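Local coordinates for nucleoside-triphosphatase THEP1 (Aquifex aeolicus, PDB 1YE8), which hydrolyses nucleoside triphosphates, ATP, GTP, CTP, TTP and UTP among them, to the diphosphate and phosphate, and has no kinase activity, at residues R93-D98 against P129-V134; T51-K56 against I85-R90; K2-G7 against R150-A155; K57-K62 against Q78-L83. One frame throughout, in Å; residues are numbered along the deposited sequence.

Contact 1 of 4, residues R93-D98 against P129-V134; sequences REAKKD and PNVNVV
Val-131 reaches the last turn of helix 77-97 with a single methyl, CG1, which lies 3.6 Å from CG of Lys-96 and 3.9 Å from CB of Ala-95. The valine torsion explains why this branch does the touching: CG1 sits beside the backbone N and anti to the carbonyl carbon (chi1 -61°), which aims it at the helix. Ala-95 directs its CB toward segment 129-134, and it also touches Val-131 CB, at 4.1 Å. Lys-96 takes part with its root alone. Its CG stands anti to its own carbonyl carbon (chi1 -78°), so that the base of the chain runs alongside Val-131 in the same direction; the bend at chi3 then carries the ammonium away from the strand, where it makes a cation-pi contact with Tyr-92.

The polar link is a water. It donates to Ala-95 O at 3.0 Å and accepts from Asn-132 N at 3.0 Å, tying a carbonyl near the C-terminal end of the helix to the backbone where segment 129-134 runs into its strand. Asn-132 turns its side chain to other partners, OD1 accepting from the Met-1 N. Ile-103 of strand 102-105 packs against both Ala-95 and Val-131, so the C-terminal end of helix 77-97 packs where segment 129-134 leads into strand 132-136, beside strand 102-105, in the parallel sheet of the RecA-like core. With one small patch of methyl and methylene contacts and one bridging water, the chemistry implies a junction made by van der Waals contact and one water-bridged pair of backbone groups, without any direct charge pairing between the segments.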
loop_
_atom_site.group_PDB
_atom_site.type_symbol
_atom_site.label_atom_id
_atom_site.label_comp_id
_atom_site.label_asym_id
_atom_site.label_seq_id
_atom_site.Cartn_x
_atom_site.Cartn_y
_atom_site.Cartn_z
ATOM N N ARG A 93 -14.549 -3.594 -5.231
ATOM C CA ARG A 93 -16.007 -3.718 -5.397
ATOM C C ARG A 93 -16.742 -2.767 -4.465
ATOM O O ARG A 93 -17.693 -2.091 -4.868
ATOM C CB ARG A 93 -16.514 -5.132 -5.116
ATOM C CG ARG A 93 -16.255 -6.139 -6.203
ATOM C CD ARG A 93 -16.932 -7.478 -5.935
ATOM N NE ARG A 93 -16.455 -8.065 -4.684
ATOM C CZ ARG A 93 -15.427 -8.904 -4.583
ATOM N NH1 ARG A 93 -14.748 -9.278 -5.664
ATOM N NH2 ARG A 93 -15.073 -9.358 -3.389
ATOM N N GLU A 94 -16.337 -2.739 -3.201
ATOM C CA GLU A 94 -17.063 -1.932 -2.222
ATOM C C GLU A 94 -16.879 -0.443 -2.483
ATOM O O GLU A 94 -17.832 0.324 -2.366
ATOM C CB GLU A 94 -16.643 -2.275 -0.805
ATOM C CG GLU A 94 -17.103 -3.632 -0.315
ATOM C CD GLU A 94 -17.089 -3.699 1.189
ATOM O OE1 GLU A 94 -17.575 -2.738 1.829
ATOM O OE2 GLU A 94 -16.560 -4.670 1.734
ATOM N N ALA A 95 -15.658 -0.036 -2.840
ATOM C CA ALA A 95 -15.341 1.377 -3.040
ATOM C C ALA A 95 -16.011 1.969 -4.280
ATOM O O ALA A 95 -16.266 3.165 -4.324
ATOM C CB ALA A 95 -13.820 1.587 -3.095
ATOM N N LYS A 96 -16.291 1.143 -5.289
ATOM C CA LYS A 96 -16.992 1.626 -6.479
ATOM C C LYS A 96 -18.432 1.970 -6.146
ATOM O O LYS A 96 -18.991 2.899 -6.728
ATOM C CB LYS A 96 -16.946 0.593 -7.602
ATOM C CG LYS A 96 -15.604 0.567 -8.321
ATOM C CD LYS A 96 -15.606 -0.326 -9.550
ATOM C CE LYS A 96 -15.433 -1.757 -9.161
ATOM N NZ LYS A 96 -15.499 -2.675 -10.328
ATOM N N LYS A 97 -19.029 1.249 -5.201
ATOM C CA LYS A 97 -20.436 1.477 -4.846
ATOM C C LYS A 97 -20.621 2.504 -3.732
ATOM O O LYS A 97 -21.639 3.190 -3.676
ATOM C CB LYS A 97 -21.119 0.155 -4.489
ATOM C CG LYS A 97 -21.298 -0.763 -5.697
ATOM C CD LYS A 97 -22.188 -1.965 -5.373
ATOM C CE LYS A 97 -23.162 -2.285 -6.514
ATOM N NZ LYS A 97 -22.526 -2.290 -7.862
ATOM N N ASP A 98 -19.635 2.613 -2.851
ATOM C CA ASP A 98 -19.719 3.485 -1.686
ATOM C C ASP A 98 -18.491 4.381 -1.676
ATOM O O ASP A 98 -17.382 3.941 -1.337
ATOM C CB ASP A 98 -19.798 2.630 -0.416
ATOM C CG ASP A 98 -19.866 3.452 0.855
ATOM O OD1 ASP A 98 -19.822 4.693 0.765
ATOM O OD2 ASP A 98 -19.966 2.919 1.982
ATOM N N PRO A 129 -11.163 6.621 -11.783
ATOM C CA PRO A 129 -11.484 7.895 -11.123
ATOM C C PRO A 129 -12.521 7.760 -10.008
ATOM O O PRO A 129 -12.587 8.660 -9.163
ATOM C CB PRO A 129 -12.094 8.731 -12.259
ATOM C CG PRO A 129 -12.591 7.732 -13.244
ATOM C CD PRO A 129 -11.577 6.608 -13.197
ATOM N N ASN A 130 -13.300 6.676 -10.006
ATOM C CA ASN A 130 -14.468 6.535 -9.133
ATOM C C ASN A 130 -14.211 5.916 -7.767
ATOM O O ASN A 130 -15.161 5.576 -7.058
ATOM C CB ASN A 130 -15.577 5.723 -9.822
ATOM C CG ASN A 130 -15.933 6.254 -11.207
ATOM O OD1 ASN A 130 -16.176 7.455 -11.388
ATOM N ND2 ASN A 130 -15.957 5.359 -12.197
ATOM N N VAL A 131 -12.940 5.750 -7.394
ATOM C CA VAL A 131 -12.611 5.166 -6.100
ATOM C C VAL A 131 -11.562 5.987 -5.375
ATOM O O VAL A 131 -10.683 6.580 -6.016
ATOM C CB VAL A 131 -12.129 3.683 -6.204
ATOM C CG1 VAL A 131 -13.199 2.777 -6.806
ATOM C CG2 VAL A 131 -10.789 3.523 -6.966
ATOM N N ASN A 132 -11.657 6.002 -4.048
ATOM C CA ASN A 132 -10.650 6.626 -3.191
ATOM C C ASN A 132 -9.595 5.627 -2.748
ATOM O O ASN A 132 -9.913 4.459 -2.462
ATOM C CB ASN A 132 -11.308 7.247 -1.961
ATOM C CG ASN A 132 -12.389 8.235 -2.322
ATOM O OD1 ASN A 132 -12.160 9.169 -3.089
ATOM N ND2 ASN A 132 -13.588 8.023 -1.783
ATOM N N VAL A 133 -8.341 6.077 -2.708
ATOM C CA VAL A 133 -7.214 5.201 -2.372
ATOM C C VAL A 133 -6.171 5.930 -1.551
ATOM O O VAL A 133 -5.877 7.103 -1.815
ATOM C CB VAL A 133 -6.499 4.648 -3.649
ATOM C CG1 VAL A 133 -5.423 3.615 -3.276
ATOM C CG2 VAL A 133 -7.489 4.053 -4.657
ATOM N N VAL A 134 -5.608 5.235 -0.560
ATOM C CA VAL A 134 -4.354 5.650 0.084
ATOM C C VAL A 134 -3.324 4.571 -0.209
ATOM O O VAL A 134 -3.528 3.406 0.148
ATOM C CB VAL A 134 -4.511 5.821 1.609
ATOM C CG1 VAL A 134 -3.164 6.105 2.279
ATOM C CG2 VAL A 134 -5.512 6.941 1.902
HETATM O O HOH W 1 -14.354 5.069 -2.981
#

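Contact 2 of 4, residues T51-K56 against I85-R90; sequences TTEGKK and IPILER
Charge pairing ties the turn to the helix at its outer side: Arg-90 NH1 donates to Glu-53 OE2 at 2.9 Å, a salt bridge with an N-H...O angle of 163°. The carboxylate oxygen lies at the edge of the guanidinium, near its plane, yet the donor comes in from above the carboxylate plane, the two flat groups being tilted 26° apart. Arg-90 is extended from CG to NE, whereas Glu-53 bends at chi2 (-56°), and the two chains meet at about a right angle. The same guanidinium is engaged by Glu-94 through NE, so it is shared between two acids.

Glu-53 stands on a type I beta turn from Thr-51 to Gly-54, part of the hairpin linking strands 46-51 and 56-61 of the antiparallel sheet. Thr-51 OG1 accepts from Glu-53 N at 3.1 Å, an ST turn, and from Lys-55 N at 3.3 Å, two amides gripping one hydroxyl oxygen.

Van der Waals contacts centre on Ile-87, whose side chain crosses those of both threonines obliquely. Its CG2 meets Thr-51 CG2 at 4.1 Å, while CD1 lies 4.2 Å from Thr-52 OG1, a hydroxyl hydrogen-bonded to Gly-30 N. An alanine at Thr-51 lacks both branches, and would probably leave the two turn amides without their side-chain acceptor and open a gap beside Ile-87 CG2. The CG of Glu-53 also approaches Ile-87 CD1, at 4.3 Å.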
loop_
_atom_site.group_PDB
_atom_site.type_symbol
_atom_site.label_atom_id
_atom_site.label_comp_id
_atom_site.label_asym_id
_atom_site.label_seq_id
_atom_site.Cartn_x
_atom_site.Cartn_y
_atom_site.Cartn_z
ATOM N N THR A 51 -3.937 -7.405 6.719
ATOM C CA THR A 51 -5.117 -6.781 6.138
ATOM C C THR A 51 -5.931 -5.991 7.150
ATOM O O THR A 51 -5.742 -6.120 8.358
ATOM C CB THR A 51 -6.028 -7.780 5.428
ATOM O OG1 THR A 51 -6.735 -8.545 6.425
ATOM C CG2 THR A 51 -5.219 -8.779 4.563
ATOM N N THR A 52 -6.871 -5.201 6.649
ATOM C CA THR A 52 -7.805 -4.500 7.513
ATOM C C THR A 52 -8.760 -5.448 8.246
ATOM O O THR A 52 -9.511 -4.978 9.107
ATOM C CB THR A 52 -8.618 -3.492 6.708
ATOM O OG1 THR A 52 -9.072 -4.104 5.492
ATOM C CG2 THR A 52 -7.744 -2.291 6.290
ATOM N N GLU A 53 -8.724 -6.750 7.941
ATOM C CA GLU A 53 -9.482 -7.756 8.710
ATOM C C GLU A 53 -8.610 -8.520 9.682
ATOM O O GLU A 53 -9.074 -9.469 10.327
ATOM C CB GLU A 53 -10.228 -8.731 7.786
ATOM C CG GLU A 53 -11.319 -8.087 6.959
ATOM C CD GLU A 53 -12.380 -7.346 7.769
ATOM O OE1 GLU A 53 -12.582 -7.634 8.988
ATOM O OE2 GLU A 53 -13.029 -6.463 7.176
ATOM N N GLY A 54 -7.354 -8.110 9.816
ATOM C CA GLY A 54 -6.465 -8.727 10.783
ATOM C C GLY A 54 -5.821 -10.018 10.318
ATOM O O GLY A 54 -5.170 -10.711 11.104
ATOM N N LYS A 55 -5.958 -10.354 9.039
ATOM C CA LYS A 55 -5.260 -11.514 8.506
ATOM C C LYS A 55 -3.803 -11.136 8.267
ATOM O O LYS A 55 -3.518 -10.029 7.803
ATOM C CB LYS A 55 -5.915 -12.030 7.217
ATOM C CG LYS A 55 -7.403 -12.364 7.336
ATOM C CD LYS A 55 -7.698 -13.517 8.266
ATOM C CE LYS A 55 -9.212 -13.734 8.332
ATOM N NZ LYS A 55 -9.710 -14.511 7.173
ATOM N N LYS A 56 -2.891 -12.037 8.615
ATOM C CA LYS A 56 -1.449 -11.777 8.563
ATOM C C LYS A 56 -0.674 -12.934 7.942
ATOM O O LYS A 56 -1.005 -14.106 8.167
ATOM C CB LYS A 56 -0.889 -11.508 9.966
ATOM C CG LYS A 56 -1.699 -10.542 10.801
ATOM C CD LYS A 56 -1.167 -10.440 12.210
ATOM C CE LYS A 56 -2.124 -9.643 13.048
ATOM N NZ LYS A 56 -2.269 -8.251 12.560
ATOM N N ILE A 85 -4.751 -10.276 -2.788
ATOM C CA ILE A 85 -5.676 -10.207 -3.916
ATOM C C ILE A 85 -7.144 -10.188 -3.464
ATOM O O ILE A 85 -7.903 -9.302 -3.887
ATOM C CB ILE A 85 -5.364 -11.284 -4.987
ATOM C CG1 ILE A 85 -3.914 -11.129 -5.483
ATOM C CG2 ILE A 85 -6.368 -11.175 -6.153
ATOM C CD1 ILE A 85 -3.557 -9.755 -6.098
ATOM N N PRO A 86 -7.570 -11.112 -2.598
ATOM C CA PRO A 86 -8.981 -11.078 -2.212
ATOM C C PRO A 86 -9.350 -9.797 -1.463
ATOM O O PRO A 86 -10.442 -9.277 -1.708
ATOM C CB PRO A 86 -9.176 -12.343 -1.370
ATOM C CG PRO A 86 -7.830 -12.856 -1.073
ATOM C CD PRO A 86 -6.873 -12.305 -2.071
ATOM N N ILE A 87 -8.485 -9.272 -0.599
ATOM C CA ILE A 87 -8.874 -8.051 0.103
ATOM C C ILE A 87 -8.938 -6.843 -0.841
ATOM O O ILE A 87 -9.826 -6.000 -0.695
ATOM C CB ILE A 87 -8.006 -7.785 1.369
ATOM C CG1 ILE A 87 -8.704 -6.770 2.283
ATOM C CG2 ILE A 87 -6.622 -7.273 1.021
ATOM C CD1 ILE A 87 -9.951 -7.326 2.996
ATOM N N LEU A 88 -8.055 -6.780 -1.840
ATOM C CA LEU A 88 -8.137 -5.671 -2.798
ATOM C C LEU A 88 -9.314 -5.817 -3.750
ATOM O O LEU A 88 -9.921 -4.817 -4.123
ATOM C CB LEU A 88 -6.826 -5.485 -3.567
ATOM C CG LEU A 88 -5.650 -4.894 -2.775
ATOM C CD1 LEU A 88 -4.534 -4.477 -3.724
ATOM C CD2 LEU A 88 -6.034 -3.714 -1.877
ATOM N N GLU A 89 -9.651 -7.045 -4.149
ATOM C CA GLU A 89 -10.823 -7.233 -5.012
ATOM C C GLU A 89 -12.093 -6.805 -4.271
ATOM O O GLU A 89 -12.973 -6.147 -4.836
ATOM C CB GLU A 89 -10.950 -8.684 -5.490
ATOM C CG GLU A 89 -9.815 -9.125 -6.406
ATOM C CD GLU A 89 -9.993 -8.782 -7.873
ATOM O OE1 GLU A 89 -10.879 -7.981 -8.219
ATOM O OE2 GLU A 89 -9.205 -9.307 -8.703
ATOM N N ARG A 90 -12.186 -7.179 -2.993
ATOM C CA ARG A 90 -13.293 -6.730 -2.149
ATOM C C ARG A 90 -13.294 -5.206 -1.999
ATOM O O ARG A 90 -14.330 -4.556 -2.175
ATOM C CB ARG A 90 -13.219 -7.384 -0.768
ATOM C CG ARG A 90 -14.221 -6.840 0.209
ATOM C CD ARG A 90 -14.126 -7.415 1.609
ATOM N NE ARG A 90 -14.776 -6.472 2.495
ATOM C CZ ARG A 90 -14.575 -6.370 3.784
ATOM N NH1 ARG A 90 -13.754 -7.216 4.419
ATOM N NH2 ARG A 90 -15.220 -5.412 4.442
#

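Contact 3 of 4, residues K2-G7 against R150-A155; sequences KIIITG and RRLPGA
Thr-6 OG1 has several partners: Arg-150 NH1 reaches it at 3.4 Å in a weak hydrogen bond (angle 151°), Ile-137 O is its stronger partner, and Pro-138 O a weak one. The hydroxyl lies in the plane of the guanidinium, at its edge. A chi1 of -168° sets OG1 anti to the backbone N of Thr-6, bringing it within range, while Arg-150 bends at chi3 to come across at about a right angle. The arginine is itself steadied by Asp-141 at NE and by Pro-138 O at NH2, so the threonine bond is the minor one of its set.

Further along, Ile-4 rests CD1 against two residues of the loop, 3.6 Å from Ala-155 CB and 4.1 Å from Leu-152 CB. Leu-152 CD2 also meets Lys-2 CG, at 4.0 Å, before the lysine turns its ammonium away to Asp-128 O and Val-131 O. At the backbone, Ala-155 CA makes a CA-H...O contact with Lys-2 O at 3.6 Å, and a water accepts from Lys-2 N at 3.0 Å and donates to Gly-154 O at 2.7 Å.

Gly-7, at the end of segment 2-7, opens the P-loop inferred to bind ATP. The loop 150-155, with its type II turn from Leu-152 to Ala-155, leads from helix 144-150 into strand 156-159, which pairs parallel to strand 2-6, and strand 132-136 flanks strand 2-6 on its other side.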
loop_
_atom_site.group_PDB
_atom_site.type_symbol
_atom_site.label_atom_id
_atom_site.label_comp_id
_atom_site.label_asym_id
_atom_site.label_seq_id
_atom_site.Cartn_x
_atom_site.Cartn_y
_atom_site.Cartn_z
ATOM N N LYS A 2 -7.011 10.205 -4.660
ATOM C CA LYS A 2 -5.891 9.244 -4.565
ATOM C C LYS A 2 -4.798 9.921 -3.758
ATOM O O LYS A 2 -4.298 10.975 -4.169
ATOM C CB LYS A 2 -5.311 8.874 -5.947
ATOM C CG LYS A 2 -6.275 8.334 -7.017
ATOM C CD LYS A 2 -6.778 6.948 -6.650
ATOM C CE LYS A 2 -7.637 6.271 -7.714
ATOM N NZ LYS A 2 -8.798 7.091 -8.141
ATOM N N ILE A 3 -4.458 9.356 -2.604
ATOM C CA ILE A 3 -3.369 9.875 -1.770
ATOM C C ILE A 3 -2.184 8.938 -1.942
ATOM O O ILE A 3 -2.296 7.739 -1.609
ATOM C CB ILE A 3 -3.773 9.882 -0.257
ATOM C CG1 ILE A 3 -5.117 10.592 -0.010
ATOM C CG2 ILE A 3 -2.644 10.473 0.585
ATOM C CD1 ILE A 3 -5.083 12.076 -0.286
ATOM N N ILE A 4 -1.071 9.463 -2.461
ATOM C CA ILE A 4 0.134 8.666 -2.683
ATOM C C ILE A 4 1.192 9.165 -1.719
ATOM O O ILE A 4 1.625 10.321 -1.792
ATOM C CB ILE A 4 0.626 8.800 -4.138
ATOM C CG1 ILE A 4 -0.474 8.377 -5.112
ATOM C CG2 ILE A 4 1.890 7.950 -4.335
ATOM C CD1 ILE A 4 -0.134 8.516 -6.553
ATOM N N ILE A 5 1.628 8.282 -0.824
ATOM C CA ILE A 5 2.623 8.613 0.196
ATOM C C ILE A 5 3.946 7.967 -0.182
ATOM O O ILE A 5 4.035 6.758 -0.405
ATOM C CB ILE A 5 2.166 8.118 1.586
ATOM C CG1 ILE A 5 0.831 8.752 1.984
ATOM C CG2 ILE A 5 3.259 8.406 2.641
ATOM C CD1 ILE A 5 0.087 7.987 3.067
ATOM N N THR A 6 4.984 8.787 -0.268
ATOM C CA THR A 6 6.313 8.301 -0.591
ATOM C C THR A 6 7.312 8.825 0.431
ATOM O O THR A 6 6.949 9.618 1.299
ATOM C CB THR A 6 6.638 8.671 -2.066
ATOM O OG1 THR A 6 7.807 7.971 -2.511
ATOM C CG2 THR A 6 6.928 10.190 -2.278
ATOM N N GLY A 7 8.545 8.340 0.371
ATOM C CA GLY A 7 9.561 8.794 1.298
ATOM C C GLY A 7 10.599 7.723 1.524
ATOM O O GLY A 7 10.458 6.598 1.042
ATOM N N ARG A 150 3.747 7.391 -9.321
ATOM C CA ARG A 150 4.309 8.665 -8.888
ATOM C C ARG A 150 3.778 9.822 -9.739
ATOM O O ARG A 150 3.517 10.904 -9.216
ATOM C CB ARG A 150 5.833 8.621 -8.929
ATOM C CG ARG A 150 6.483 9.809 -8.220
ATOM C CD ARG A 150 8.002 9.881 -8.361
ATOM N NE ARG A 150 8.619 8.580 -8.109
ATOM C CZ ARG A 150 8.699 7.989 -6.917
ATOM N NH1 ARG A 150 8.288 8.601 -5.807
ATOM N NH2 ARG A 150 9.238 6.785 -6.845
ATOM N N ARG A 151 3.591 9.568 -11.033
ATOM C CA ARG A 151 3.098 10.605 -11.938
ATOM C C ARG A 151 1.585 10.547 -12.211
ATOM O O ARG A 151 1.095 11.205 -13.120
ATOM C CB ARG A 151 3.940 10.656 -13.222
ATOM C CG ARG A 151 3.739 9.535 -14.213
ATOM C CD ARG A 151 4.773 9.539 -15.347
ATOM N NE ARG A 151 6.042 10.170 -14.956
ATOM C CZ ARG A 151 7.128 10.231 -15.725
ATOM N NH1 ARG A 151 7.125 9.693 -16.942
ATOM N NH2 ARG A 151 8.224 10.834 -15.280
ATOM N N LEU A 152 0.833 9.802 -11.403
ATOM C CA LEU A 152 -0.612 9.675 -11.599
ATOM C C LEU A 152 -1.308 11.038 -11.616
ATOM O O LEU A 152 -1.284 11.742 -10.618
ATOM C CB LEU A 152 -1.197 8.806 -10.480
ATOM C CG LEU A 152 -2.658 8.373 -10.586
ATOM C CD1 LEU A 152 -2.870 7.464 -11.792
ATOM C CD2 LEU A 152 -3.079 7.689 -9.311
ATOM N N PRO A 153 -1.924 11.432 -12.739
ATOM C CA PRO A 153 -2.635 12.721 -12.784
ATOM C C PRO A 153 -3.735 12.855 -11.729
ATOM O O PRO A 153 -4.469 11.894 -11.494
ATOM C CB PRO A 153 -3.242 12.727 -14.191
ATOM C CG PRO A 153 -2.316 11.901 -14.966
ATOM C CD PRO A 153 -1.939 10.752 -14.049
ATOM N N GLY A 154 -3.850 14.028 -11.101
ATOM C CA GLY A 154 -4.910 14.303 -10.140
ATOM C C GLY A 154 -4.625 13.803 -8.733
ATOM O O GLY A 154 -5.327 14.131 -7.785
ATOM N N ALA A 155 -3.580 12.998 -8.580
ATOM C CA ALA A 155 -3.279 12.439 -7.267
ATOM C C ALA A 155 -2.671 13.474 -6.335
ATOM O O ALA A 155 -2.093 14.492 -6.767
ATOM C CB ALA A 155 -2.345 11.240 -7.398
HETATM O O HOH W 2 -6.990 12.808 -6.078
#

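Contact 4 of 4, residues K57-K62 against Q78-L83; sequences KIFSSK and QYFEEL
Phe-80 turns its ring edge to one face of Phe-59, its CD1 standing 3.7 Å above the centre of that ring. The pair is edge-to-face but well short of perpendicular, with planes at 50° and centroids 4.9 Å apart. Phe-59 holds its CG between the backbone N and the carbonyl carbon (chi1 72°), a setting that runs its side chain alongside that of Phe-80 and presents the ring face to it. Phe-118 meets Phe-80 in a further edge-to-face pair. Tyr-79 CD2 comes 3.5 Å from Ile-58 O.

This is a helix packed on one face of the antiparallel sheet, strand 57-61 and helix 78-83 running roughly antiparallel, at 147°, with axes 7.3 Å apart. Phe-59 and Ser-60 both face Phe-47 in a classic beta bulge. A leucine at Phe-59 has no flat ring, and would probably leave the edge of Phe-80 without the face it packs against and open a gap between strand and helix.

Lys-57 lays its aliphatic chain over the helix. Its CD lies 3.8 Å from Tyr-79 CB, and CE touches Leu-83 CD1, also at 3.8 Å. Bends at chi3 and chi4 bring NZ to 4.3 Å from Glu-82 OE2, beyond a salt bridge, though the opposite charges probably still attract; toward the tyrosine ring any cation-pi pull is long and at most weak.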
loop_
_atom_site.group_PDB
_atom_site.type_symbol
_atom_site.label_atom_id
_atom_site.label_comp_id
_atom_site.label_asym_id
_atom_site.label_seq_id
_atom_site.Cartn_x
_atom_site.Cartn_y
_atom_site.Cartn_z
ATOM N N LYS A 57 0.361 -12.616 7.168
ATOM C CA LYS A 57 1.239 -13.645 6.618
ATOM C C LYS A 57 2.587 -13.068 6.239
ATOM O O LYS A 57 2.647 -12.020 5.575
ATOM C CB LYS A 57 0.622 -14.311 5.386
ATOM C CG LYS A 57 1.400 -15.551 4.932
ATOM C CD LYS A 57 0.620 -16.397 3.938
ATOM C CE LYS A 57 -0.609 -17.006 4.552
ATOM N NZ LYS A 57 -0.272 -18.001 5.599
ATOM N N ILE A 58 3.663 -13.749 6.635
ATOM C CA ILE A 58 4.996 -13.394 6.158
ATOM C C ILE A 58 5.104 -13.808 4.698
ATOM O O ILE A 58 4.957 -14.987 4.360
ATOM C CB ILE A 58 6.118 -14.073 6.986
ATOM C CG1 ILE A 58 6.070 -13.570 8.434
ATOM C CG2 ILE A 58 7.490 -13.774 6.358
ATOM C CD1 ILE A 58 7.058 -14.280 9.386
ATOM N N PHE A 59 5.354 -12.840 3.821
ATOM C CA PHE A 59 5.512 -13.137 2.400
ATOM C C PHE A 59 6.910 -12.870 1.851
ATOM O O PHE A 59 7.197 -13.204 0.713
ATOM C CB PHE A 59 4.467 -12.376 1.564
ATOM C CG PHE A 59 4.714 -10.874 1.464
ATOM C CD1 PHE A 59 4.213 -10.009 2.431
ATOM C CD2 PHE A 59 5.410 -10.343 0.390
ATOM C CE1 PHE A 59 4.418 -8.617 2.342
ATOM C CE2 PHE A 59 5.640 -8.953 0.299
ATOM C CZ PHE A 59 5.131 -8.092 1.284
ATOM N N SER A 60 7.781 -12.264 2.651
ATOM C CA SER A 60 9.144 -12.013 2.223
ATOM C C SER A 60 10.033 -12.209 3.430
ATOM O O SER A 60 9.726 -11.704 4.503
ATOM C CB SER A 60 9.270 -10.583 1.706
ATOM O OG SER A 60 10.610 -10.273 1.377
ATOM N N SER A 61 11.123 -12.956 3.267
ATOM C CA SER A 61 11.976 -13.277 4.410
ATOM C C SER A 61 13.382 -13.629 3.963
ATOM O O SER A 61 13.570 -14.223 2.900
ATOM C CB SER A 61 11.402 -14.463 5.212
ATOM O OG SER A 61 12.238 -14.826 6.318
ATOM N N LYS A 62 14.356 -13.282 4.804
ATOM C CA LYS A 62 15.722 -13.785 4.656
ATOM C C LYS A 62 15.796 -15.321 4.705
ATOM O O LYS A 62 16.748 -15.889 4.183
ATOM C CB LYS A 62 16.648 -13.149 5.701
ATOM C CG LYS A 62 16.764 -11.641 5.519
ATOM C CD LYS A 62 17.812 -11.017 6.404
ATOM C CE LYS A 62 17.920 -9.560 6.067
ATOM N NZ LYS A 62 19.239 -8.992 6.391
ATOM N N GLN A 78 3.036 -16.246 -3.959
ATOM C CA GLN A 78 1.804 -16.947 -3.617
ATOM C C GLN A 78 1.333 -16.570 -2.206
ATOM O O GLN A 78 0.139 -16.317 -1.994
ATOM C CB GLN A 78 1.997 -18.464 -3.772
ATOM C CG GLN A 78 2.104 -18.930 -5.247
ATOM C CD GLN A 78 3.363 -18.420 -5.983
ATOM O OE1 GLN A 78 3.262 -17.949 -7.125
ATOM N NE2 GLN A 78 4.538 -18.501 -5.329
ATOM N N TYR A 79 2.260 -16.481 -1.250
ATOM C CA TYR A 79 1.886 -16.076 0.097
ATOM C C TYR A 79 1.346 -14.653 0.116
ATOM O O TYR A 79 0.384 -14.364 0.815
ATOM C CB TYR A 79 3.081 -16.147 1.051
ATOM C CG TYR A 79 3.554 -17.548 1.411
ATOM C CD1 TYR A 79 2.897 -18.690 0.949
ATOM C CD2 TYR A 79 4.645 -17.707 2.255
ATOM C CE1 TYR A 79 3.341 -19.974 1.312
ATOM C CE2 TYR A 79 5.090 -18.973 2.629
ATOM C CZ TYR A 79 4.440 -20.094 2.151
ATOM O OH TYR A 79 4.919 -21.343 2.537
ATOM N N PHE A 80 1.984 -13.774 -0.653
ATOM C CA PHE A 80 1.525 -12.398 -0.744
ATOM C C PHE A 80 0.117 -12.348 -1.337
ATOM O O PHE A 80 -0.791 -11.716 -0.782
ATOM C CB PHE A 80 2.504 -11.567 -1.582
ATOM C CG PHE A 80 2.013 -10.180 -1.878
ATOM C CD1 PHE A 80 1.982 -9.234 -0.870
ATOM C CD2 PHE A 80 1.595 -9.823 -3.152
ATOM C CE1 PHE A 80 1.508 -7.932 -1.111
ATOM C CE2 PHE A 80 1.134 -8.528 -3.423
ATOM C CZ PHE A 80 1.098 -7.582 -2.392
ATOM N N GLU A 81 -0.067 -13.028 -2.466
ATOM C CA GLU A 81 -1.334 -12.998 -3.196
ATOM C C GLU A 81 -2.478 -13.579 -2.395
ATOM O O GLU A 81 -3.603 -13.105 -2.503
ATOM C CB GLU A 81 -1.206 -13.759 -4.521
ATOM C CG GLU A 81 -0.401 -13.009 -5.566
ATOM C CD GLU A 81 -0.191 -13.774 -6.869
ATOM O OE1 GLU A 81 -0.448 -14.998 -6.932
ATOM O OE2 GLU A 81 0.273 -13.146 -7.832
ATOM N N GLU A 82 -2.181 -14.589 -1.578
ATOM C CA GLU A 82 -3.200 -15.261 -0.778
ATOM C C GLU A 82 -4.020 -14.258 0.027
ATOM O O GLU A 82 -5.234 -14.422 0.178
ATOM C CB GLU A 82 -2.536 -16.270 0.163
ATOM C CG GLU A 82 -3.505 -17.203 0.865
ATOM C CD GLU A 82 -2.805 -18.207 1.757
ATOM O OE1 GLU A 82 -1.660 -18.594 1.437
ATOM O OE2 GLU A 82 -3.413 -18.604 2.782
ATOM N N LEU A 83 -3.356 -13.226 0.552
ATOM C CA LEU A 83 -4.020 -12.205 1.354
ATOM C C LEU A 83 -4.299 -10.938 0.553
ATOM O O LEU A 83 -5.368 -10.357 0.691
ATOM C CB LEU A 83 -3.193 -11.868 2.610
ATOM C CG LEU A 83 -3.428 -12.773 3.818
ATOM C CD1 LEU A 83 -3.034 -14.223 3.537
ATOM C CD2 LEU A 83 -2.681 -12.214 5.015
#

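Helix 77-97 is the common thread: contacts 4, 2 and 1 use it in turn from its N-terminal part to its C-terminal end. The centres of contacts 4 and 2 are 13 Å apart, those of contacts 2 and 1 15 Å. In contacts 4 and 2 the helix packs on strand 56-61 and the hairpin turn before it, in the antiparallel sheet, and Leu-83 of contact 4 touches Lys-55 of contact 2. Its end meets the parallel sheet, where contacts 1 and 3 join through neighbouring strands 132-136 and 2-6. Contact 3 spans nearly the whole chain and encloses the others in sequence. One helix thereby couples the second sheet to the nucleotide-binding core.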